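PDB 2ITM: xylulose kinase from Escherichia coli, which catalyses the ATP-dependent phosphorylation of D-xylulose to D-xylulose 5-phosphate, working as a homodimer of the FGGY kinase family. Local coordinates for residues A[35-38]-A[39-42]; A[41-45]-A[46-50]. All blocks are in the same frame, centred on the assembly; numbering follows the deposited sequence.

Contact 1 (A[35-38]-A[39-42]); sequences RPHP and LWSE
H37 and W40, the end residues of a type II beta turn, illustrate how a tight reversal can be closed by side chains as well as by the backbone. The closing hydrogen bond runs from W40 N to H37 O (2.9 Å). Beside it the two side chains run in the same direction, and the imidazole turns its edge to the six-membered ring of the indole in a T-shaped (edge-to-face) stack with planes 74° apart. H37 CD2 is the atom that points into the face, 3.5 Å above the indole plane and over its centre. Both residues hold CG beside their own backbone N and anti to the carbonyl carbon (chi1 -57° for H37, -69° for W40), which brings the two rings out on one side of the turn. The methylene of H37 adds a CH-pi contact, with CB 3.8 Å from the centroid of the five-membered ring and almost on its normal. At the second corner, after P38, L39 takes the positive phi that suits the third position of a type II turn, more often a glycine. P36 continues the cover: its CD lies 3.8 Å from W40 CB, and its CG approaches E42 OE1 at 3.6 Å. The other carboxylate oxygen of E42 makes salt bridges to R91 and R100. The turn belongs to the loop between strands 23-30 and 42-43 of the N-terminal domain, where W40 also meets R100 in a cation-pi contact and W134 of helix 128-138 at nearly perpendicular planes.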
# COMPACT_ATOMS: atom_id res chain seq x y z
N ARG A 35 -10.87 19.57 -21.00
CA ARG A 35 -11.01 19.74 -19.57
C ARG A 35 -10.50 21.12 -19.14
O ARG A 35 -9.43 21.21 -18.58
CB ARG A 35 -10.21 18.67 -18.82
CG ARG A 35 -10.49 17.24 -19.18
CD ARG A 35 -10.33 16.32 -18.01
NE ARG A 35 -9.65 15.06 -18.30
CZ ARG A 35 -9.12 14.27 -17.37
NH1 ARG A 35 -9.17 14.60 -16.09
NH2 ARG A 35 -8.53 13.13 -17.73
N PRO A 36 -11.28 22.14 -19.40
CA PRO A 36 -10.83 23.50 -19.14
C PRO A 36 -10.61 23.78 -17.66
O PRO A 36 -9.85 24.67 -17.31
CB PRO A 36 -11.99 24.34 -19.63
CG PRO A 36 -12.78 23.46 -20.45
CD PRO A 36 -12.65 22.11 -19.90
N HIS A 37 -11.28 23.03 -16.81
CA HIS A 37 -11.15 23.20 -15.38
C HIS A 37 -11.27 21.85 -14.72
O HIS A 37 -11.85 20.94 -15.28
CB HIS A 37 -12.24 24.12 -14.85
CG HIS A 37 -12.27 25.46 -15.50
ND1 HIS A 37 -11.32 26.42 -15.24
CD2 HIS A 37 -13.12 26.00 -16.40
CE1 HIS A 37 -11.59 27.50 -15.95
NE2 HIS A 37 -12.68 27.27 -16.65
N PRO A 38 -10.71 21.74 -13.52
CA PRO A 38 -10.93 20.55 -12.70
C PRO A 38 -12.42 20.21 -12.60
O PRO A 38 -13.24 21.05 -12.29
CB PRO A 38 -10.38 20.97 -11.33
CG PRO A 38 -9.87 22.37 -11.50
CD PRO A 38 -10.49 22.94 -12.71
N LEU A 39 -12.73 18.96 -12.91
CA LEU A 39 -14.10 18.47 -12.87
C LEU A 39 -14.90 18.78 -14.13
O LEU A 39 -16.07 18.44 -14.22
CB LEU A 39 -14.88 19.09 -11.71
CG LEU A 39 -14.48 18.67 -10.30
CD1 LEU A 39 -15.45 19.22 -9.31
CD2 LEU A 39 -14.38 17.17 -10.16
N TRP A 40 -14.28 19.43 -15.10
CA TRP A 40 -14.97 19.75 -16.33
C TRP A 40 -14.58 18.73 -17.37
O TRP A 40 -13.42 18.37 -17.52
CB TRP A 40 -14.72 21.16 -16.85
CG TRP A 40 -15.33 22.22 -16.02
CD1 TRP A 40 -15.49 22.23 -14.68
CD2 TRP A 40 -15.84 23.47 -16.49
NE1 TRP A 40 -16.08 23.40 -14.27
CE2 TRP A 40 -16.31 24.17 -15.37
CE3 TRP A 40 -15.96 24.06 -17.75
CZ2 TRP A 40 -16.87 25.43 -15.47
CZ3 TRP A 40 -16.52 25.29 -17.84
CH2 TRP A 40 -16.97 25.97 -16.71
N SER A 41 -15.59 18.26 -18.09
CA SER A 41 -15.42 17.33 -19.17
C SER A 41 -16.36 17.71 -20.30
O SER A 41 -17.56 17.61 -20.16
CB SER A 41 -15.69 15.90 -18.69
OG SER A 41 -15.20 14.95 -19.61
N GLU A 42 -15.78 18.18 -21.40
CA GLU A 42 -16.57 18.78 -22.44
C GLU A 42 -16.11 18.31 -23.83
O GLU A 42 -14.97 17.95 -24.03
CB GLU A 42 -16.47 20.31 -22.38
CG GLU A 42 -17.17 20.93 -21.18
CD GLU A 42 -17.02 22.43 -21.16
OE1 GLU A 42 -16.10 22.93 -21.84
OE2 GLU A 42 -17.81 23.06 -20.49

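Contact 2 (A[41-45]-A[46-50]); sequences SEQDP and EQWWQ
D44 and E46 show how a helix start is satisfied by the residue just ahead of it. D44 is the N-cap of helix 45-62, and its OD2 accepts from E46 N (2.8 Å, 147° at the hydrogen), the amide approaching from well above the carboxylate plane. The carboxylate is carried there by a CG turned away from the backbone N (chi1 163°), and its charge would be expected to interact favourably with the helix dipole. D44 also uses its backbone oxygen: D44 O takes a weak bond from Q47 N at 2.7 Å. One residue on, P45 O receives two weak bonds, from W48 N at 3.1 Å and W49 N at 3.4 Å, while P45, lacking an amide hydrogen, asks for no acceptor of its own. E46 bends at chi2, and its OE1 forms a salt bridge with R159. P45 also lies over one face of the W48 indole, its CA 3.9 Å from the centroid of the six-membered ring in a CH-pi contact and its CB 3.7 Å from W48 CE3. At the edge of that indole, the Q43 side chain crosses at about a right angle, near NE1. An alanine in place of W48 would take away the indole and would probably leave P45 without its aromatic partner and a gap beside Q43. The contact joins strand 42-43, paired antiparallel with strand 93-94, to the start of helix 45-62; P45 and W48 pack against Y155 of helix 152-161 and T81 of strand 81-83.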
# COMPACT_ATOMS: atom_id res chain seq x y z
N SER A 41 -15.59 18.26 -18.09
CA SER A 41 -15.42 17.33 -19.17
C SER A 41 -16.36 17.71 -20.30
O SER A 41 -17.56 17.61 -20.16
CB SER A 41 -15.69 15.90 -18.69
OG SER A 41 -15.20 14.95 -19.61
N GLU A 42 -15.78 18.18 -21.40
CA GLU A 42 -16.57 18.78 -22.44
C GLU A 42 -16.11 18.31 -23.83
O GLU A 42 -14.97 17.95 -24.03
CB GLU A 42 -16.47 20.31 -22.38
CG GLU A 42 -17.17 20.93 -21.18
CD GLU A 42 -17.02 22.43 -21.16
OE1 GLU A 42 -16.10 22.93 -21.84
OE2 GLU A 42 -17.81 23.06 -20.49
N GLN A 43 -17.04 18.34 -24.77
CA GLN A 43 -16.71 18.18 -26.17
C GLN A 43 -17.49 19.15 -27.04
O GLN A 43 -18.57 19.59 -26.70
CB GLN A 43 -16.96 16.74 -26.62
CG GLN A 43 -15.90 15.77 -26.18
CD GLN A 43 -16.29 14.32 -26.39
OE1 GLN A 43 -15.44 13.46 -26.48
NE2 GLN A 43 -17.57 14.06 -26.44
N ASP A 44 -16.90 19.48 -28.18
CA ASP A 44 -17.56 20.33 -29.18
C ASP A 44 -18.41 19.47 -30.12
O ASP A 44 -17.91 18.62 -30.82
CB ASP A 44 -16.51 21.14 -29.93
CG ASP A 44 -17.02 21.73 -31.23
OD1 ASP A 44 -16.18 22.12 -32.06
OD2 ASP A 44 -18.22 21.86 -31.51
N PRO A 45 -19.71 19.72 -30.11
CA PRO A 45 -20.64 18.83 -30.81
C PRO A 45 -20.30 18.78 -32.28
O PRO A 45 -20.60 17.80 -32.95
CB PRO A 45 -22.00 19.49 -30.56
CG PRO A 45 -21.84 20.25 -29.34
CD PRO A 45 -20.42 20.74 -29.33
N GLU A 46 -19.65 19.81 -32.79
CA GLU A 46 -19.16 19.78 -34.14
C GLU A 46 -18.12 18.69 -34.39
O GLU A 46 -18.10 18.09 -35.45
CB GLU A 46 -18.64 21.15 -34.58
CG GLU A 46 -18.21 21.22 -36.03
CD GLU A 46 -19.36 21.09 -37.00
OE1 GLU A 46 -20.45 21.58 -36.70
OE2 GLU A 46 -19.15 20.51 -38.07
N GLN A 47 -17.28 18.43 -33.41
CA GLN A 47 -16.35 17.32 -33.49
C GLN A 47 -17.03 15.96 -33.58
O GLN A 47 -16.50 15.06 -34.20
CB GLN A 47 -15.35 17.35 -32.34
CG GLN A 47 -14.15 16.40 -32.52
CD GLN A 47 -13.40 16.06 -31.21
OE1 GLN A 47 -13.89 16.35 -30.12
NE2 GLN A 47 -12.23 15.45 -31.34
N TRP A 48 -18.20 15.82 -32.97
CA TRP A 48 -19.00 14.61 -33.14
C TRP A 48 -19.37 14.41 -34.60
O TRP A 48 -19.28 13.32 -35.12
CB TRP A 48 -20.28 14.66 -32.30
CG TRP A 48 -20.07 14.75 -30.83
CD1 TRP A 48 -18.98 14.37 -30.13
CD2 TRP A 48 -21.01 15.27 -29.87
NE1 TRP A 48 -19.16 14.60 -28.78
CE2 TRP A 48 -20.41 15.16 -28.60
CE3 TRP A 48 -22.29 15.81 -29.96
CZ2 TRP A 48 -21.03 15.58 -27.44
CZ3 TRP A 48 -22.91 16.22 -28.82
CH2 TRP A 48 -22.29 16.11 -27.58
N TRP A 49 -19.78 15.48 -35.25
CA TRP A 49 -20.25 15.36 -36.60
C TRP A 49 -19.09 15.06 -37.53
O TRP A 49 -19.16 14.12 -38.30
CB TRP A 49 -20.99 16.60 -37.06
CG TRP A 49 -21.19 16.60 -38.53
CD1 TRP A 49 -20.50 17.31 -39.45
CD2 TRP A 49 -22.12 15.81 -39.27
NE1 TRP A 49 -20.96 17.04 -40.71
CE2 TRP A 49 -21.95 16.11 -40.62
CE3 TRP A 49 -23.09 14.87 -38.91
CZ2 TRP A 49 -22.71 15.52 -41.61
CZ3 TRP A 49 -23.83 14.31 -39.88
CH2 TRP A 49 -23.64 14.64 -41.21
N GLN A 50 -18.04 15.86 -37.45
CA GLN A 50 -16.90 15.67 -38.32
C GLN A 50 -16.34 14.27 -38.18
O GLN A 50 -15.96 13.65 -39.16
CB GLN A 50 -15.82 16.73 -38.06
CG GLN A 50 -16.26 18.17 -38.32
CD GLN A 50 -16.76 18.39 -39.74
OE1 GLN A 50 -17.57 19.28 -39.98
NE2 GLN A 50 -16.27 17.60 -40.67

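Contacts 1 and 2 are successive steps along one run of chain, overlapping at S41 and E42, with centres about 14 Å apart on the same side of the chain's centre. Contact 1 (35-42) is a surface feature away from the annotated sites, whereas 41-50 is partly buried. Short strand 42-43 is the passage from one to the other. Contact 2 comes close to the active site without entering it: the side chain of Q43 is about 10 Å from bound D-xylulose and about 11 Å from that of D233, the inferred proton acceptor, and W48 is about 10 Å, side chain to side chain, from substrate-binding H78.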